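Side-chain contacts in protein E3 homolog (Yaba-like disease virus, PDB 1SFU), which binds left-handed Z-DNA through this N-terminal Zalpha domain and probably helps the virus suppress antiviral responses set off by double-stranded RNA: residues K18-S23 and I33-R38; K52-K55 and V59-V62. All coordinates share one frame; numbering follows the deposited sequence.

Contact 1: K18-S23 and I33-R38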
loop_
_atom_site.group_PDB
_atom_site.type_symbol
_atom_site.label_atom_id
_atom_site.label_comp_id
_atom_site.label_asym_id
_atom_site.label_seq_id
_atom_site.Cartn_x
_atom_site.Cartn_y
_atom_site.Cartn_z
ATOM N N LYS C 18 -8.553 6.920 -19.166
ATOM C CA LYS C 18 -8.700 8.328 -19.513
ATOM C C LYS C 18 -9.957 8.536 -20.353
ATOM O O LYS C 18 -10.738 9.463 -20.114
ATOM C CB LYS C 18 -7.464 8.823 -20.269
ATOM C CG LYS C 18 -7.515 10.305 -20.643
ATOM C CD LYS C 18 -6.168 10.773 -21.183
ATOM C CE LYS C 18 -6.229 12.206 -21.693
ATOM N NZ LYS C 18 -4.896 12.650 -22.214
ATOM N N LYS C 19 -10.161 7.657 -21.327
ATOM C CA LYS C 19 -11.330 7.752 -22.189
ATOM C C LYS C 19 -12.600 7.661 -21.347
ATOM O O LYS C 19 -13.550 8.402 -21.571
ATOM C CB LYS C 19 -11.300 6.635 -23.232
ATOM C CG LYS C 19 -12.138 6.914 -24.464
ATOM C CD LYS C 19 -11.839 5.913 -25.577
ATOM C CE LYS C 19 -12.470 6.350 -26.893
ATOM N NZ LYS C 19 -11.948 7.682 -27.327
ATOM N N GLU C 20 -12.609 6.765 -20.363
ATOM C CA GLU C 20 -13.777 6.597 -19.506
ATOM C C GLU C 20 -14.087 7.829 -18.662
ATOM O O GLU C 20 -15.235 8.267 -18.595
ATOM C CB GLU C 20 -13.595 5.396 -18.572
ATOM C CG GLU C 20 -13.637 4.047 -19.260
ATOM C CD GLU C 20 -14.979 3.762 -19.903
ATOM O OE1 GLU C 20 -15.990 3.654 -19.170
ATOM O OE2 GLU C 20 -15.020 3.649 -21.145
ATOM N N VAL C 21 -13.071 8.382 -18.005
ATOM C CA VAL C 21 -13.296 9.547 -17.162
ATOM C C VAL C 21 -13.723 10.762 -17.979
ATOM O O VAL C 21 -14.563 11.546 -17.543
ATOM C CB VAL C 21 -12.036 9.897 -16.330
ATOM C CG1 VAL C 21 -11.682 8.731 -15.417
ATOM C CG2 VAL C 21 -10.881 10.237 -17.246
ATOM N N LEU C 22 -13.153 10.914 -19.170
ATOM C CA LEU C 22 -13.508 12.043 -20.021
ATOM C C LEU C 22 -14.951 11.963 -20.506
ATOM O O LEU C 22 -15.533 12.971 -20.894
ATOM C CB LEU C 22 -12.555 12.131 -21.217
ATOM C CG LEU C 22 -11.159 12.641 -20.856
ATOM C CD1 LEU C 22 -10.257 12.641 -22.084
ATOM C CD2 LEU C 22 -11.279 14.045 -20.277
ATOM N N SER C 23 -15.536 10.769 -20.467
ATOM C CA SER C 23 -16.916 10.604 -20.906
ATOM C C SER C 23 -17.899 10.997 -19.808
ATOM O O SER C 23 -19.098 11.084 -20.045
ATOM C CB SER C 23 -17.177 9.153 -21.336
ATOM O OG SER C 23 -17.179 8.276 -20.224
ATOM N N ILE C 33 -13.473 0.694 -8.275
ATOM C CA ILE C 33 -14.219 -0.556 -8.334
ATOM C C ILE C 33 -15.167 -0.574 -9.532
ATOM O O ILE C 33 -15.274 -1.582 -10.232
ATOM C CB ILE C 33 -15.024 -0.798 -7.036
ATOM C CG1 ILE C 33 -15.875 -2.056 -7.187
ATOM C CG2 ILE C 33 -15.902 0.395 -6.732
ATOM C CD1 ILE C 33 -15.062 -3.304 -7.508
ATOM N N SER C 34 -15.854 0.539 -9.773
ATOM C CA SER C 34 -16.769 0.611 -10.905
ATOM C C SER C 34 -15.999 0.487 -12.216
ATOM O O SER C 34 -16.370 -0.295 -13.097
ATOM C CB SER C 34 -17.537 1.928 -10.891
ATOM O OG SER C 34 -18.381 2.014 -12.025
ATOM N N LEU C 35 -14.924 1.258 -12.341
ATOM C CA LEU C 35 -14.107 1.224 -13.544
ATOM C C LEU C 35 -13.532 -0.166 -13.767
ATOM O O LEU C 35 -13.542 -0.680 -14.885
ATOM C CB LEU C 35 -12.975 2.247 -13.444
ATOM C CG LEU C 35 -13.405 3.706 -13.588
ATOM C CD1 LEU C 35 -12.207 4.618 -13.344
ATOM C CD2 LEU C 35 -13.969 3.933 -14.987
ATOM N N SER C 36 -13.021 -0.770 -12.700
ATOM C CA SER C 36 -12.457 -2.111 -12.792
ATOM C C SER C 36 -13.515 -3.071 -13.317
ATOM O O SER C 36 -13.222 -3.982 -14.089
ATOM C CB SER C 36 -11.997 -2.592 -11.416
ATOM O OG SER C 36 -11.790 -3.994 -11.422
ATOM N N ASN C 37 -14.750 -2.847 -12.886
ATOM C CA ASN C 37 -15.874 -3.682 -13.277
ATOM C C ASN C 37 -16.217 -3.562 -14.764
ATOM O O ASN C 37 -16.534 -4.561 -15.413
ATOM C CB ASN C 37 -17.083 -3.319 -12.413
ATOM C CG ASN C 37 -18.265 -4.229 -12.647
ATOM O OD1 ASN C 37 -18.111 -5.417 -12.909
ATOM N ND2 ASN C 37 -19.460 -3.678 -12.531
ATOM N N ARG C 38 -16.141 -2.348 -15.303
ATOM C CA ARG C 38 -16.459 -2.121 -16.710
ATOM C C ARG C 38 -15.347 -2.578 -17.641
ATOM O O ARG C 38 -15.570 -3.386 -18.542
ATOM C CB ARG C 38 -16.737 -0.639 -16.972
ATOM C CG ARG C 38 -17.896 -0.050 -16.187
ATOM C CD ARG C 38 -18.255 1.331 -16.730
ATOM N NE ARG C 38 -18.972 2.158 -15.759
ATOM C CZ ARG C 38 -20.136 1.835 -15.199
ATOM N NH1 ARG C 38 -20.735 0.690 -15.506
ATOM N NH2 ARG C 38 -20.703 2.661 -14.329
#
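E20 and L35 mark the closest backbone approach of helix 11-22 to helix 32-38, their CA atoms 8.0 Å apart. At this spacing the backbones do not touch, and the small interface is made by side chains. Helix 32-38 is the first helix of the helix-turn-helix unit in this winged helix-turn-helix (Zalpha) domain, and helix 11-22 packs beside it. The apolar contact is narrow: CD2 of L35 reaches E20 CB at 3.9 Å, so the glutamate meets the leucine with the aliphatic root of its chain. L35 itself is buried and continues onto I46 and L50 of helix 43-55, while E20 also touches L39. Beyond CB, the E20 chain folds at CG (chi2 -63°), which brings OE1 to 4.1 Å from R38 CD. R38 runs extended from CG to NE, so its chain comes closest to the carboxylate at CD and the guanidinium lies farther off. The backbone O of E20 accepts from S23 N. The carboxylate and guanidinium planes are turned 54° apart; E20 OE1 lies 4.8 Å from R38 NE, close enough that the opposite charges may attract weakly, though the charged atoms do not touch.

Contact 2: K52-K55 and V59-V62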
loop_
_atom_site.group_PDB
_atom_site.type_symbol
_atom_site.label_atom_id
_atom_site.label_comp_id
_atom_site.label_asym_id
_atom_site.label_seq_id
_atom_site.Cartn_x
_atom_site.Cartn_y
_atom_site.Cartn_z
ATOM N N LYS C 52 -2.005 8.400 -11.766
ATOM C CA LYS C 52 -1.091 8.972 -12.758
ATOM C C LYS C 52 -1.870 10.037 -13.536
ATOM O O LYS C 52 -1.355 11.110 -13.851
ATOM C CB LYS C 52 -0.594 7.891 -13.724
ATOM C CG LYS C 52 0.363 6.866 -13.122
ATOM C CD LYS C 52 0.588 5.697 -14.095
ATOM C CE LYS C 52 1.546 4.645 -13.550
ATOM N NZ LYS C 52 2.953 5.134 -13.510
ATOM N N LEU C 53 -3.127 9.734 -13.825
ATOM C CA LEU C 53 -3.984 10.646 -14.556
ATOM C C LEU C 53 -4.253 11.911 -13.737
ATOM O O LEU C 53 -4.395 13.002 -14.295
ATOM C CB LEU C 53 -5.293 9.944 -14.902
ATOM C CG LEU C 53 -6.221 10.601 -15.919
ATOM C CD1 LEU C 53 -5.515 10.745 -17.271
ATOM C CD2 LEU C 53 -7.470 9.738 -16.059
ATOM N N GLN C 54 -4.319 11.777 -12.413
ATOM C CA GLN C 54 -4.559 12.951 -11.579
ATOM C C GLN C 54 -3.346 13.866 -11.659
ATOM O O GLN C 54 -3.475 15.087 -11.602
ATOM C CB GLN C 54 -4.826 12.563 -10.118
ATOM C CG GLN C 54 -5.043 13.772 -9.218
ATOM C CD GLN C 54 -5.486 13.408 -7.818
ATOM O OE1 GLN C 54 -4.856 12.586 -7.147
ATOM N NE2 GLN C 54 -6.570 14.030 -7.360
ATOM N N LYS C 55 -2.165 13.270 -11.793
ATOM C CA LYS C 55 -0.941 14.051 -11.897
ATOM C C LYS C 55 -0.976 14.896 -13.164
ATOM O O LYS C 55 -0.352 15.956 -13.230
ATOM C CB LYS C 55 0.279 13.133 -11.905
ATOM C CG LYS C 55 0.517 12.458 -10.561
ATOM C CD LYS C 55 1.793 11.630 -10.550
ATOM C CE LYS C 55 2.076 11.106 -9.147
ATOM N NZ LYS C 55 3.322 10.288 -9.083
ATOM N N VAL C 59 -8.110 14.143 -14.129
ATOM C CA VAL C 59 -9.085 13.687 -13.146
ATOM C C VAL C 59 -8.737 14.240 -11.764
ATOM O O VAL C 59 -7.591 14.596 -11.499
ATOM C CB VAL C 59 -9.107 12.137 -13.083
ATOM C CG1 VAL C 59 -7.798 11.627 -12.478
ATOM C CG2 VAL C 59 -10.306 11.654 -12.277
ATOM N N LYS C 60 -9.733 14.316 -10.891
ATOM C CA LYS C 60 -9.545 14.822 -9.538
ATOM C C LYS C 60 -10.128 13.811 -8.556
ATOM O O LYS C 60 -11.276 13.379 -8.705
ATOM C CB LYS C 60 -10.239 16.185 -9.387
ATOM C CG LYS C 60 -10.451 16.652 -7.942
ATOM C CD LYS C 60 -9.142 16.918 -7.228
ATOM C CE LYS C 60 -9.362 17.177 -5.736
ATOM N NZ LYS C 60 -8.079 17.446 -5.021
ATOM N N MET C 61 -9.333 13.433 -7.561
ATOM C CA MET C 61 -9.759 12.452 -6.560
ATOM C C MET C 61 -10.249 13.122 -5.285
ATOM O O MET C 61 -9.680 14.119 -4.849
ATOM C CB MET C 61 -8.589 11.512 -6.222
ATOM C CG MET C 61 -8.901 10.396 -5.230
ATOM S SD MET C 61 -8.885 10.887 -3.478
ATOM C CE MET C 61 -7.163 10.677 -3.119
ATOM N N VAL C 62 -11.305 12.568 -4.699
ATOM C CA VAL C 62 -11.871 13.078 -3.453
ATOM C C VAL C 62 -11.791 11.942 -2.440
ATOM O O VAL C 62 -12.476 10.929 -2.584
ATOM C CB VAL C 62 -13.344 13.506 -3.634
ATOM C CG1 VAL C 62 -14.005 13.709 -2.278
ATOM C CG2 VAL C 62 -13.407 14.796 -4.444
#
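L53 and Q54 both carry CG anti to the backbone N (chi1 178° in Q54), but their side chains serve different parts of strand 59-62. L53 turns into the core, whereas Q54 continues extended along the strand to M61. V59 answers with chi1 of 69°, which sets CG1 between its own backbone N and carbonyl carbon and points this methyl at residues 52-55 of helix 43-55. There CG1 lies 3.5 Å from Q54 N and 3.9 Å from L53 CB, and the L53 and V59 side chains cross at about a right angle. The strand backbone joins in through a CA-H...O contact, with Q54 CA 3.5 Å from V59 O and an angle of 150° at the hydrogen; Q54 CG approaches the same oxygen. Further out, the amide end of Q54 comes up to the backbone N and CB of M61, its CD 4.0 Å from M61 CB. This is the join between the recognition helix and the wing of the winged helix-turn-helix fold. W69 on strand 68-71 touches Q54, V59 and M61, while F14, K18 and V21 of helix 11-22 touch L53. The contact therefore grades from a buried aliphatic interface at L53 and V59 to a more polar, partly exposed one at Q54, with a weak CA-H...O contact between them.

In the fold
Contact 1 closes before contact 2 opens along the chain, and their centres lie 13 Å apart within one Zalpha domain. Contact 1 joins helices 11-22 and 32-38; contact 2 joins helix 43-55 to strand 59-62, an outer strand of the three-stranded antiparallel sheet. Helices 32-38 and 43-55 follow each other, joined by the turn at 39-42, and form the helix-turn-helix. The two contacts meet where L53 CD2 packs 3.6 Å from V21 CG2, so helix 11-22 links them through the core. Their nearest atoms are about 7 Å and 6 Å from the bound nucleic acid; contact 2 joins the recognition helix to the wing, the elements that face Z-DNA in Zalpha domains.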